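Local coordinates for HEPN domain-containing protein (Thermotoga maritima, PDB 1O3U) that is of unknown function but folds as an all-helical HEPN domain, a family whose members often bind nucleotides or cleave RNA, at residues Q41-A46 against Y61-F66; E78-H83 against E122-F127; K48-R53 against D130-I135; L85-A90 against E115-Y120. One frame throughout, in Å; residues are numbered along the deposited sequence.

Contact 1: Q41-A46 against Y61-F66; sequences QAAEKA and YSVPDF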
loop_
_atom_site.group_PDB
_atom_site.type_symbol
_atom_site.label_atom_id
_atom_site.label_comp_id
_atom_site.label_asym_id
_atom_site.label_seq_id
_atom_site.Cartn_x
_atom_site.Cartn_y
_atom_site.Cartn_z
ATOM N N GLN A 41 0.093 6.270 -0.053
ATOM C CA GLN A 41 0.188 5.118 0.845
ATOM C C GLN A 41 1.343 5.222 1.860
ATOM O O GLN A 41 1.163 4.936 3.060
ATOM C CB GLN A 41 0.273 3.833 0.030
ATOM C CG GLN A 41 -0.932 3.602 -0.887
ATOM C CD GLN A 41 -2.157 3.235 -0.095
ATOM O OE1 GLN A 41 -2.068 2.434 0.861
ATOM N NE2 GLN A 41 -3.297 3.830 -0.446
ATOM N N ALA A 42 2.501 5.675 1.390
ATOM C CA ALA A 42 3.684 5.834 2.242
ATOM C C ALA A 42 3.376 6.836 3.352
ATOM O O ALA A 42 3.702 6.593 4.509
ATOM C CB ALA A 42 4.831 6.299 1.448
ATOM N N ALA A 43 2.740 7.956 2.995
ATOM C CA ALA A 43 2.464 9.022 3.986
ATOM C C ALA A 43 1.433 8.516 5.021
ATOM O O ALA A 43 1.573 8.717 6.225
ATOM C CB ALA A 43 1.960 10.252 3.297
ATOM N N GLU A 44 0.395 7.868 4.536
ATOM C CA GLU A 44 -0.596 7.219 5.410
ATOM C C GLU A 44 0.015 6.268 6.435
ATOM O O GLU A 44 -0.278 6.321 7.650
ATOM C CB GLU A 44 -1.621 6.469 4.540
ATOM C CG GLU A 44 -2.526 7.376 3.772
ATOM C CD GLU A 44 -3.615 6.646 3.004
ATOM O OE1 GLU A 44 -4.040 5.514 3.435
ATOM O OE2 GLU A 44 -4.070 7.265 1.997
ATOM N N LYS A 45 0.864 5.371 5.958
ATOM C CA LYS A 45 1.474 4.382 6.812
ATOM C C LYS A 45 2.399 5.054 7.853
ATOM O O LYS A 45 2.439 4.620 8.997
ATOM C CB LYS A 45 2.197 3.319 5.985
ATOM C CG LYS A 45 1.246 2.397 5.188
ATOM C CD LYS A 45 1.970 1.242 4.551
ATOM C CE LYS A 45 1.047 0.309 3.750
ATOM N NZ LYS A 45 1.006 0.556 2.288
ATOM N N ALA A 46 3.109 6.113 7.457
ATOM C CA ALA A 46 4.067 6.794 8.335
ATOM C C ALA A 46 3.278 7.389 9.521
ATOM O O ALA A 46 3.641 7.218 10.681
ATOM C CB ALA A 46 4.785 7.895 7.596
ATOM N N TYR A 61 -9.106 7.547 6.422
ATOM C CA TYR A 61 -8.390 6.962 5.317
ATOM C C TYR A 61 -7.251 7.868 4.968
ATOM O O TYR A 61 -6.139 7.412 4.732
ATOM C CB TYR A 61 -9.374 6.771 4.169
ATOM C CG TYR A 61 -10.596 6.012 4.641
ATOM C CD1 TYR A 61 -10.509 4.653 4.980
ATOM C CD2 TYR A 61 -11.817 6.653 4.813
ATOM C CE1 TYR A 61 -11.627 3.945 5.439
ATOM C CE2 TYR A 61 -12.937 5.956 5.262
ATOM C CZ TYR A 61 -12.835 4.605 5.578
ATOM O OH TYR A 61 -13.949 3.928 6.015
ATOM N N SER A 62 -7.514 9.170 4.991
ATOM C CA SER A 62 -6.647 10.099 4.335
ATOM C C SER A 62 -5.518 10.543 5.276
ATOM O O SER A 62 -5.633 10.478 6.486
ATOM C CB SER A 62 -7.456 11.289 3.830
ATOM O OG SER A 62 -7.856 12.124 4.886
ATOM N N VAL A 63 -4.440 11.003 4.681
ATOM C CA VAL A 63 -3.345 11.618 5.446
ATOM C C VAL A 63 -3.817 12.872 6.153
ATOM O O VAL A 63 -3.489 13.043 7.309
ATOM C CB VAL A 63 -2.116 11.909 4.558
ATOM C CG1 VAL A 63 -0.967 12.476 5.383
ATOM C CG2 VAL A 63 -1.708 10.636 3.879
ATOM N N PRO A 64 -4.610 13.747 5.517
ATOM C CA PRO A 64 -5.216 14.846 6.264
ATOM C C PRO A 64 -6.030 14.376 7.462
ATOM O O PRO A 64 -5.920 15.042 8.481
ATOM C CB PRO A 64 -6.114 15.535 5.232
ATOM C CG PRO A 64 -5.528 15.237 3.978
ATOM C CD PRO A 64 -4.981 13.830 4.094
ATOM N N ASP A 65 -6.749 13.249 7.361
ATOM C CA ASP A 65 -7.530 12.711 8.478
ATOM C C ASP A 65 -6.591 12.431 9.647
ATOM O O ASP A 65 -6.786 12.927 10.745
ATOM C CB ASP A 65 -8.272 11.401 8.124
ATOM C CG ASP A 65 -9.503 11.611 7.273
ATOM O OD1 ASP A 65 -10.039 12.742 7.219
ATOM O OD2 ASP A 65 -10.005 10.669 6.616
ATOM N N PHE A 66 -5.547 11.652 9.399
ATOM C CA PHE A 66 -4.672 11.217 10.481
ATOM C C PHE A 66 -3.864 12.388 11.063
ATOM O O PHE A 66 -3.711 12.496 12.267
ATOM C CB PHE A 66 -3.723 10.121 10.014
ATOM C CG PHE A 66 -4.405 8.905 9.424
ATOM C CD1 PHE A 66 -5.448 8.277 10.067
ATOM C CD2 PHE A 66 -3.920 8.344 8.253
ATOM C CE1 PHE A 66 -6.031 7.146 9.530
ATOM C CE2 PHE A 66 -4.525 7.212 7.708
ATOM C CZ PHE A 66 -5.573 6.618 8.360
#
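Glu44 and Val63 carry most of this contact, with Ala43 beside them. Val63 CG2 lies 3.4 Å from Glu44 CG, against the aliphatic part of the glutamate. Val63 CG2 also meets Ala43 CB at 3.7 Å. It can bridge the two because CG1 is the branch set anti to the backbone N (chi1 -177°), which turns CG2 to segment 41-46. Glu44 runs extended beyond CG, and its carboxylate ends close to the carbonyl of Tyr61. Glu44 OE1 is 3.1 Å from Tyr61 O. Both are acceptors, so this is proximity without a hydrogen bond. Here the long helix 32-54 of the HEPN domain meets the start of the short helix 63-70. A capping box fixes that start: Asp65 N donates to Ser62 OG over 2.9 Å, and Asp65 OD2 accepts a weak bond from Ser62 N. The same OD2 takes Tyr61 N on its anti lone pair. Phe66 adds its ring from one turn further on, with Phe66 CD2 4.2 Å from Glu44 O. Val63 also touches Ala84 of helix 78-88. Ala43 also packs on Ile124 of helix 104-132, while the Tyr61 ring stacks on His11 of the second subunit.

Contact 2: E78-H83 against E122-F127; sequences EELMDH and EKIIRF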
loop_
_atom_site.group_PDB
_atom_site.type_symbol
_atom_site.label_atom_id
_atom_site.label_comp_id
_atom_site.label_asym_id
_atom_site.label_seq_id
_atom_site.Cartn_x
_atom_site.Cartn_y
_atom_site.Cartn_z
ATOM N N GLU A 78 2.273 23.562 9.561
ATOM C CA GLU A 78 1.296 23.903 8.557
ATOM C C GLU A 78 1.684 23.360 7.207
ATOM O O GLU A 78 0.824 22.871 6.478
ATOM C CB GLU A 78 1.149 25.437 8.473
ATOM C CG GLU A 78 0.085 25.895 7.498
ATOM C CD GLU A 78 0.216 27.366 7.162
ATOM O OE1 GLU A 78 -0.560 28.158 7.746
ATOM O OE2 GLU A 78 1.100 27.726 6.332
ATOM N N GLU A 79 2.961 23.458 6.855
ATOM C CA GLU A 79 3.411 22.989 5.547
ATOM C C GLU A 79 3.223 21.497 5.354
ATOM O O GLU A 79 3.012 21.063 4.243
ATOM C CB GLU A 79 4.855 23.375 5.273
ATOM C CG GLU A 79 5.928 22.491 5.869
ATOM C CD GLU A 79 7.287 23.142 5.768
ATOM O OE1 GLU A 79 7.471 24.138 6.504
ATOM O OE2 GLU A 79 8.139 22.695 4.954
ATOM N N LEU A 80 3.324 20.714 6.427
ATOM C CA LEU A 80 3.029 19.264 6.333
ATOM C C LEU A 80 1.545 19.013 6.109
ATOM O O LEU A 80 1.190 18.104 5.416
ATOM C CB LEU A 80 3.515 18.513 7.563
ATOM C CG LEU A 80 5.031 18.398 7.707
ATOM C CD1 LEU A 80 5.418 17.457 8.892
ATOM C CD2 LEU A 80 5.714 17.957 6.415
ATOM N N MET A 81 0.671 19.780 6.756
ATOM C CA MET A 81 -0.768 19.644 6.478
ATOM C C MET A 81 -1.040 20.011 5.035
ATOM O O MET A 81 -1.816 19.324 4.383
ATOM C CB MET A 81 -1.633 20.522 7.390
ATOM C CG MET A 81 -3.157 20.318 7.194
ATOM S SD MET A 81 -3.806 18.556 7.328
ATOM C CE MET A 81 -3.061 18.219 8.786
ATOM N N ASP A 82 -0.413 21.094 4.553
ATOM C CA ASP A 82 -0.490 21.501 3.144
ATOM C C ASP A 82 -0.071 20.355 2.213
ATOM O O ASP A 82 -0.765 20.044 1.261
ATOM C CB ASP A 82 0.398 22.723 2.847
ATOM C CG ASP A 82 -0.229 24.045 3.271
ATOM O OD1 ASP A 82 0.428 25.119 3.089
ATOM O OD2 ASP A 82 -1.375 24.109 3.781
ATOM N N HIS A 83 1.064 19.740 2.494
ATOM C CA HIS A 83 1.521 18.608 1.673
ATOM C C HIS A 83 0.527 17.451 1.705
ATOM O O HIS A 83 0.282 16.793 0.688
ATOM C CB HIS A 83 2.872 18.079 2.149
ATOM C CG HIS A 83 3.995 19.067 2.077
ATOM N ND1 HIS A 83 3.923 20.241 1.362
ATOM C CD2 HIS A 83 5.237 19.033 2.622
ATOM C CE1 HIS A 83 5.057 20.907 1.493
ATOM N NE2 HIS A 83 5.890 20.174 2.218
ATOM N N GLU A 122 8.096 11.634 1.579
ATOM C CA GLU A 122 9.349 11.567 2.269
ATOM C C GLU A 122 9.484 12.536 3.461
ATOM O O GLU A 122 9.963 12.144 4.529
ATOM C CB GLU A 122 10.486 11.766 1.284
ATOM C CG GLU A 122 11.868 11.519 1.881
ATOM C CD GLU A 122 12.868 11.157 0.787
ATOM O OE1 GLU A 122 12.819 11.781 -0.302
ATOM O OE2 GLU A 122 13.666 10.233 0.972
ATOM N N LYS A 123 9.057 13.783 3.269
ATOM C CA LYS A 123 9.012 14.759 4.319
ATOM C C LYS A 123 8.162 14.311 5.494
ATOM O O LYS A 123 8.570 14.412 6.654
ATOM C CB LYS A 123 8.507 16.068 3.716
ATOM C CG LYS A 123 8.931 17.269 4.344
ATOM C CD LYS A 123 8.838 18.406 3.287
ATOM C CE LYS A 123 9.303 19.680 3.806
ATOM N NZ LYS A 123 8.638 20.805 3.113
ATOM N N ILE A 124 6.972 13.786 5.193
ATOM C CA ILE A 124 6.096 13.288 6.225
ATOM C C ILE A 124 6.712 12.096 6.959
ATOM O O ILE A 124 6.659 12.026 8.231
ATOM C CB ILE A 124 4.700 12.981 5.631
ATOM C CG1 ILE A 124 3.983 14.296 5.285
ATOM C CG2 ILE A 124 3.850 12.172 6.615
ATOM C CD1 ILE A 124 2.692 14.139 4.446
ATOM N N ILE A 125 7.270 11.150 6.199
ATOM C CA ILE A 125 7.984 10.027 6.800
ATOM C C ILE A 125 9.086 10.494 7.785
ATOM O O ILE A 125 9.158 10.000 8.898
ATOM C CB ILE A 125 8.559 9.112 5.741
ATOM C CG1 ILE A 125 7.438 8.380 5.017
ATOM C CG2 ILE A 125 9.619 8.166 6.363
ATOM C CD1 ILE A 125 7.930 7.661 3.708
ATOM N N ARG A 126 9.908 11.456 7.378
ATOM C CA ARG A 126 11.022 11.939 8.187
ATOM C C ARG A 126 10.511 12.715 9.421
ATOM O O ARG A 126 11.050 12.576 10.509
ATOM C CB ARG A 126 11.938 12.797 7.329
ATOM C CG ARG A 126 12.693 11.974 6.264
ATOM C CD ARG A 126 13.579 12.807 5.364
ATOM N NE ARG A 126 14.496 11.973 4.601
ATOM C CZ ARG A 126 15.287 12.421 3.644
ATOM N NH1 ARG A 126 15.303 13.701 3.321
ATOM N NH2 ARG A 126 16.084 11.588 3.024
ATOM N N PHE A 127 9.422 13.448 9.266
ATOM C CA PHE A 127 8.765 14.099 10.418
ATOM C C PHE A 127 8.272 13.078 11.456
ATOM O O PHE A 127 8.502 13.219 12.709
ATOM C CB PHE A 127 7.585 14.925 9.961
ATOM C CG PHE A 127 6.851 15.579 11.097
ATOM C CD1 PHE A 127 7.326 16.714 11.676
ATOM C CD2 PHE A 127 5.664 15.029 11.571
ATOM C CE1 PHE A 127 6.611 17.326 12.725
ATOM C CE2 PHE A 127 4.974 15.622 12.598
ATOM C CZ PHE A 127 5.448 16.763 13.174
#
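Lys123 NZ is held by two acceptors from segment 78-83. Glu79 OE2 takes Lys123 NZ at 2.7 Å in a salt bridge, on the anti lone pair. His83 NE2 takes Lys123 NZ at 3.0 Å. The amine lies at the edge of the imidazole ring, only 2° out of its plane. NE2 acts as the acceptor here, so it would carry no proton. The neighbouring glutamate probably helps to keep the lysine charged. Lys123 reaches the pair because CG stands opposite the backbone N (chi1 -152°) and the rest of the chain is extended. It crosses both Glu79 and His83 at about a right angle, and Lys123 CD lies 3.6 Å from His83 NE2. Replacing His83 with an alanine would probably leave the lysine amine with Glu79 alone on this side and open a gap beside its methylene chain.

Next to this polar group, Leu80 packs against the apolar part of Lys123, Ile124 and Phe127. Leu80 CD2 touches Lys123 CG at 3.9 Å and Ile124 CG1 at 4.2 Å. Leu80 CD1 sits over one face of the Phe127 ring, 3.6 Å from the centroid, a CH-pi contact. Leu80 CD1 is shifted toward the root of the ring, only 3.2 Å from Phe127 CG, so packing is tight there. Ile76 and Pro77 also touch Phe127. The segment axes approach to 10.4 Å at a signed angle of -135°. This is oblique packing of two roughly antiparallel helices in a helical bundle, with the Lys123 salt bridge and hydrogen bond at its margin and leucine and isoleucine inside.

Contact 3: K48-R53 against D130-I135; sequences KAVFQR and DLLSRI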
loop_
_atom_site.group_PDB
_atom_site.type_symbol
_atom_site.label_atom_id
_atom_site.label_comp_id
_atom_site.label_asym_id
_atom_site.label_seq_id
_atom_site.Cartn_x
_atom_site.Cartn_y
_atom_site.Cartn_z
ATOM N N LYS A 48 0.276 6.508 10.678
ATOM C CA LYS A 48 -0.237 5.389 11.470
ATOM C C LYS A 48 0.808 4.796 12.434
ATOM O O LYS A 48 0.457 4.318 13.527
ATOM C CB LYS A 48 -0.764 4.277 10.576
ATOM C CG LYS A 48 -2.015 4.624 9.872
ATOM C CD LYS A 48 -2.489 3.418 9.049
ATOM C CE LYS A 48 -3.627 3.804 8.120
ATOM N N ALA A 49 2.078 4.814 12.023
ATOM C CA ALA A 49 3.162 4.346 12.891
ATOM C C ALA A 49 3.208 5.172 14.189
ATOM O O ALA A 49 3.471 4.623 15.253
ATOM C CB ALA A 49 4.501 4.412 12.171
ATOM N N VAL A 50 2.872 6.466 14.109
ATOM C CA VAL A 50 2.831 7.320 15.312
ATOM C C VAL A 50 1.670 6.929 16.235
ATOM O O VAL A 50 1.830 6.844 17.470
ATOM C CB VAL A 50 2.726 8.819 14.983
ATOM C CG1 VAL A 50 2.791 9.648 16.263
ATOM C CG2 VAL A 50 3.847 9.257 14.005
ATOM N N PHE A 51 0.485 6.775 15.652
ATOM C CA PHE A 51 -0.649 6.230 16.394
ATOM C C PHE A 51 -0.322 4.898 17.056
ATOM O O PHE A 51 -0.644 4.741 18.222
ATOM C CB PHE A 51 -1.917 6.108 15.540
ATOM C CG PHE A 51 -2.549 7.422 15.226
ATOM C CD1 PHE A 51 -2.126 8.170 14.138
ATOM C CD2 PHE A 51 -3.559 7.932 16.035
ATOM C CE1 PHE A 51 -2.713 9.405 13.828
ATOM C CE2 PHE A 51 -4.140 9.172 15.745
ATOM C CZ PHE A 51 -3.692 9.912 14.636
ATOM N N GLN A 52 0.334 3.968 16.354
ATOM C CA GLN A 52 0.617 2.639 16.909
ATOM C C GLN A 52 1.546 2.759 18.126
ATOM O O GLN A 52 1.320 2.131 19.128
ATOM C CB GLN A 52 1.253 1.682 15.897
ATOM C CG GLN A 52 1.160 0.215 16.377
ATOM C CD GLN A 52 2.128 -0.760 15.680
ATOM O OE1 GLN A 52 2.541 -0.540 14.551
ATOM N NE2 GLN A 52 2.466 -1.858 16.370
ATOM N N ARG A 53 2.584 3.573 18.014
ATOM C CA ARG A 53 3.506 3.804 19.139
ATOM C C ARG A 53 2.787 4.432 20.341
ATOM O O ARG A 53 3.063 4.081 21.484
ATOM C CB ARG A 53 4.663 4.686 18.709
ATOM C CG ARG A 53 5.636 5.080 19.829
ATOM C CD ARG A 53 6.525 3.982 20.322
ATOM N NE ARG A 53 7.298 4.435 21.494
ATOM C CZ ARG A 53 7.764 3.652 22.441
ATOM N NH1 ARG A 53 7.559 2.338 22.398
ATOM N NH2 ARG A 53 8.446 4.179 23.447
ATOM N N ASP A 130 11.195 11.567 13.227
ATOM C CA ASP A 130 11.663 12.518 14.220
ATOM C C ASP A 130 10.793 12.495 15.471
ATOM O O ASP A 130 11.313 12.530 16.585
ATOM C CB ASP A 130 11.722 13.933 13.639
ATOM C CG ASP A 130 12.867 14.115 12.625
ATOM O OD1 ASP A 130 13.623 13.133 12.358
ATOM O OD2 ASP A 130 13.095 15.231 12.075
ATOM N N LEU A 131 9.479 12.436 15.277
ATOM C CA LEU A 131 8.529 12.285 16.371
ATOM C C LEU A 131 8.735 10.958 17.150
ATOM O O LEU A 131 8.865 10.971 18.397
ATOM C CB LEU A 131 7.081 12.399 15.830
ATOM C CG LEU A 131 6.267 13.640 16.141
ATOM C CD1 LEU A 131 4.834 13.421 15.679
ATOM C CD2 LEU A 131 6.318 13.977 17.705
ATOM N N LEU A 132 8.796 9.829 16.438
ATOM C CA LEU A 132 9.000 8.522 17.048
ATOM C C LEU A 132 10.328 8.399 17.812
ATOM O O LEU A 132 10.406 7.653 18.804
ATOM C CB LEU A 132 8.908 7.414 16.019
ATOM C CG LEU A 132 7.486 7.189 15.519
ATOM C CD1 LEU A 132 7.464 6.384 14.244
ATOM C CD2 LEU A 132 6.684 6.494 16.592
ATOM N N SER A 133 11.331 9.153 17.375
ATOM C CA SER A 133 12.651 9.132 18.005
ATOM C C SER A 133 12.600 9.797 19.358
ATOM O O SER A 133 13.508 9.599 20.165
ATOM C CB SER A 133 13.685 9.864 17.142
ATOM O OG SER A 133 13.882 9.155 15.925
ATOM N N ARG A 134 11.566 10.615 19.570
ATOM C CA ARG A 134 11.433 11.441 20.748
ATOM C C ARG A 134 10.347 10.990 21.729
ATOM O O ARG A 134 10.294 11.506 22.845
ATOM C CB ARG A 134 11.194 12.901 20.329
ATOM C CG ARG A 134 12.461 13.656 19.970
ATOM C CD ARG A 134 12.202 15.010 19.328
ATOM N N ILE A 135 9.468 10.072 21.310
ATOM C CA ILE A 135 8.430 9.533 22.172
ATOM C C ILE A 135 8.763 8.053 22.363
ATOM O O ILE A 135 8.802 7.551 23.482
ATOM C CB ILE A 135 6.991 9.786 21.607
ATOM C CG1 ILE A 135 6.708 8.967 20.348
ATOM C CG2 ILE A 135 6.755 11.288 21.349
ATOM C CD1 ILE A 135 5.418 9.314 19.641
ATOM O OXT ILE A 135 9.098 7.314 21.428
#
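Leu131 is the first residue of 130-135 to touch segment 48-53. Leu131 CD1 lies 4.3 Å from Val50 CG1, a loose apolar contact.

Leu132 follows and does more of the packing. Its CG is turned beside the backbone N (chi1 -71°), and the two methyls divide the facing helix between them. Leu132 CD1 rests on Ala49 CB at 4.1 Å. Leu132 CD2 presses on the base of Arg53, 3.4 Å from Arg53 CB, and also lies near Val50 CA. The leucine thus reaches across from Ala49 to Arg53, one helical turn apart.

The chain then turns, with a backbone bond from Arg134 N to Leu131 O, and brings back the C-terminal residue. Ile135 offers both a side chain and a carboxylate. Ile135 CD1 meets Val50 CG1 at 4.3 Å. Ile135 CG1 lies 4.1 Å from Arg53 CG, as the two side chains slide past each other in opposite directions. Arg53 bends at chi2 (72°) and carries its guanidinium to the terminal carboxylate, which lies at its edge. Arg53 NE points to Ile135 OXT and Arg53 NH2 to Ile135 O, both at 3.4 Å. Both bonds are weak, although the second is nearly straight (175°). The charges form a long salt bridge, which probably helps only modestly to hold the chain terminus.

The pair joins the last turns of helix 32-54 to the end of helix 104-132. Leu70 of helix 63-70 packs on Val50, and Phe74 on Leu131. Met13 of helix 11-28 touches both Ala49 and Leu132.

Contact 4: L85-A90 against E115-Y120; sequences LELDKA and ERLVNY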
loop_
_atom_site.group_PDB
_atom_site.type_symbol
_atom_site.label_atom_id
_atom_site.label_comp_id
_atom_site.label_asym_id
_atom_site.label_seq_id
_atom_site.Cartn_x
_atom_site.Cartn_y
_atom_site.Cartn_z
ATOM N N LEU A 85 -2.610 17.556 2.102
ATOM C CA LEU A 85 -3.808 17.850 1.334
ATOM C C LEU A 85 -3.537 17.638 -0.142
ATOM O O LEU A 85 -4.401 17.135 -0.830
ATOM C CB LEU A 85 -4.301 19.251 1.620
ATOM C CG LEU A 85 -4.888 19.268 3.037
ATOM C CD1 LEU A 85 -4.845 20.682 3.624
ATOM C CD2 LEU A 85 -6.302 18.704 3.026
ATOM N N GLU A 86 -2.322 17.949 -0.595
ATOM C CA GLU A 86 -1.933 17.683 -1.969
ATOM C C GLU A 86 -1.871 16.182 -2.251
ATOM O O GLU A 86 -2.258 15.722 -3.327
ATOM C CB GLU A 86 -0.585 18.311 -2.291
ATOM C CG GLU A 86 -0.585 19.815 -2.228
ATOM C CD GLU A 86 -1.155 20.444 -3.473
ATOM O OE1 GLU A 86 -0.645 20.158 -4.575
ATOM O OE2 GLU A 86 -2.113 21.229 -3.339
ATOM N N LEU A 87 -1.397 15.421 -1.278
ATOM C CA LEU A 87 -1.275 13.981 -1.421
ATOM C C LEU A 87 -2.631 13.310 -1.426
ATOM O O LEU A 87 -2.801 12.249 -2.024
ATOM C CB LEU A 87 -0.485 13.414 -0.258
ATOM C CG LEU A 87 1.010 13.504 -0.386
ATOM C CD1 LEU A 87 1.630 13.377 1.028
ATOM C CD2 LEU A 87 1.476 12.386 -1.352
ATOM N N ASP A 88 -3.587 13.933 -0.761
ATOM C CA ASP A 88 -4.929 13.392 -0.660
ATOM C C ASP A 88 -5.687 13.411 -1.988
ATOM O O ASP A 88 -6.637 12.644 -2.154
ATOM C CB ASP A 88 -5.724 14.159 0.383
ATOM C CG ASP A 88 -7.011 13.460 0.751
ATOM O OD1 ASP A 88 -6.978 12.227 0.941
ATOM O OD2 ASP A 88 -8.089 14.059 0.871
ATOM N N LYS A 89 -5.288 14.282 -2.906
ATOM C CA LYS A 89 -5.980 14.425 -4.202
ATOM C C LYS A 89 -5.805 13.227 -5.147
ATOM O O LYS A 89 -4.836 12.480 -5.047
ATOM C CB LYS A 89 -5.504 15.700 -4.902
ATOM C CG LYS A 89 -5.908 16.996 -4.197
ATOM C CD LYS A 89 -4.928 18.120 -4.525
ATOM C CE LYS A 89 -5.230 19.401 -3.758
ATOM N NZ LYS A 89 -5.922 20.405 -4.620
ATOM N N ALA A 90 -6.728 13.078 -6.097
ATOM C CA ALA A 90 -6.778 11.900 -6.971
ATOM C C ALA A 90 -5.505 11.713 -7.805
ATOM O O ALA A 90 -4.958 12.693 -8.350
ATOM C CB ALA A 90 -7.999 11.992 -7.901
ATOM N N GLU A 115 7.342 14.174 -8.673
ATOM C CA GLU A 115 8.509 14.424 -7.802
ATOM C C GLU A 115 8.111 15.138 -6.525
ATOM O O GLU A 115 8.583 14.790 -5.464
ATOM C CB GLU A 115 9.585 15.266 -8.468
ATOM C CG GLU A 115 10.660 14.499 -9.166
ATOM C CD GLU A 115 11.685 15.408 -9.822
ATOM O OE1 GLU A 115 12.301 16.250 -9.112
ATOM O OE2 GLU A 115 11.865 15.275 -11.049
ATOM N N ARG A 116 7.262 16.144 -6.661
ATOM C CA ARG A 116 6.731 16.913 -5.548
ATOM C C ARG A 116 6.031 15.994 -4.529
ATOM O O ARG A 116 6.280 16.075 -3.300
ATOM C CB ARG A 116 5.759 17.970 -6.111
ATOM C CG ARG A 116 5.452 19.078 -5.260
ATOM C CD ARG A 116 5.109 20.360 -6.027
ATOM N NE ARG A 116 3.995 20.189 -6.961
ATOM C CZ ARG A 116 2.741 20.006 -6.586
ATOM N NH1 ARG A 116 2.429 19.969 -5.306
ATOM N NH2 ARG A 116 1.779 19.840 -7.494
ATOM N N LEU A 117 5.145 15.159 -5.032
ATOM C CA LEU A 117 4.372 14.285 -4.152
ATOM C C LEU A 117 5.274 13.253 -3.457
ATOM O O LEU A 117 5.059 12.888 -2.301
ATOM C CB LEU A 117 3.229 13.616 -4.913
ATOM C CG LEU A 117 2.219 14.598 -5.509
ATOM C CD1 LEU A 117 1.158 13.857 -6.275
ATOM C CD2 LEU A 117 1.620 15.429 -4.410
ATOM N N VAL A 118 6.270 12.751 -4.167
ATOM C CA VAL A 118 7.212 11.811 -3.573
ATOM C C VAL A 118 7.986 12.539 -2.458
ATOM O O VAL A 118 8.181 12.006 -1.332
ATOM C CB VAL A 118 8.148 11.214 -4.651
ATOM C CG1 VAL A 118 9.373 10.579 -4.032
ATOM C CG2 VAL A 118 7.386 10.207 -5.590
ATOM N N ASN A 119 8.455 13.755 -2.757
ATOM C CA ASN A 119 9.137 14.527 -1.743
ATOM C C ASN A 119 8.265 14.792 -0.523
ATOM O O ASN A 119 8.737 14.746 0.599
ATOM C CB ASN A 119 9.667 15.845 -2.286
ATOM C CG ASN A 119 10.766 15.649 -3.300
ATOM O OD1 ASN A 119 11.369 14.558 -3.406
ATOM N ND2 ASN A 119 11.040 16.724 -4.086
ATOM N N TYR A 120 7.003 15.102 -0.757
ATOM C CA TYR A 120 6.068 15.362 0.342
ATOM C C TYR A 120 5.944 14.132 1.216
ATOM O O TYR A 120 5.922 14.268 2.426
ATOM C CB TYR A 120 4.685 15.740 -0.149
ATOM C CG TYR A 120 4.577 17.073 -0.850
ATOM C CD1 TYR A 120 5.622 17.975 -0.843
ATOM C CD2 TYR A 120 3.371 17.462 -1.454
ATOM C CE1 TYR A 120 5.516 19.196 -1.487
ATOM C CE2 TYR A 120 3.253 18.662 -2.063
ATOM C CZ TYR A 120 4.326 19.536 -2.085
ATOM O OH TYR A 120 4.203 20.753 -2.707
#
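The backbones come closest at Leu87 and Leu117, whose CA atoms are 6.3 Å apart, where the end of helix 78-88 lies against the middle of helix 104-132. Leu87 reaches over with both methyls. Leu87 CD2 lies 3.7 Å from Leu117 O and near Leu117 CB, while Leu87 CD1 meets Tyr120 CB at 4.0 Å. Leu117 returns the contact with Leu117 CD2, 4.0 Å from Glu86 O.

Glu86 makes the polar link. The bend at chi2 (-80°) turns its carboxylate back toward Arg116. Arg116 NH1 donates to Glu86 OE1 over 3.2 Å, in a salt bridge. The oxygen is at the guanidinium edge, close to its plane, but is met on its anti side and 34° out of the carboxylate plane. Arg116 NH1 also donates to Tyr120 OH at 3.2 Å, again near the guanidinium plane. These two bonds help fix the rotation of the guanidinium. Glu86 CB lies at the edge of the Tyr120 ring, 3.9 Å from Tyr120 CE2. A leucine in place of Arg116 would probably leave the Glu86 carboxylate without this countercharge and the tyrosine hydroxyl without this donor.

The Tyr120 ring also stacks with His83, and Leu87 packs on Ser39 and Ala43 of helix 32-54. Leu117 touches Cys36, which is disulfide-linked in a structure of this protein to Cys91, just after segment 85-90. The arrangement is that of a helical bundle, leucines inward and a salt bridge along the rim.

How the contacts relate
From the N terminus, helix 11-28 leads into helix 32-54, which supplies the first segments of contacts 1 and 3. Contact 1 closes the first and shortest loop, bringing 61-66 back onto 41-46. Helix 78-88 follows and supplies contacts 2 and 4, both closed by helix 104-132. Contact 4 is nested within contact 2, and contact 3 encloses both by joining 48-53 to the C terminus. Contacts 1 and 3 cross in sequence. In space, contacts 1, 2 and 4 share one core: Ala43 CB lies 4.1 Å from Ile124 CD1 and 3.9 Å from Leu87 CD1. Phe66 of contact 1 touches Lys48 and Phe51 of contact 3, whose centre is about 21 Å from that of contact 4.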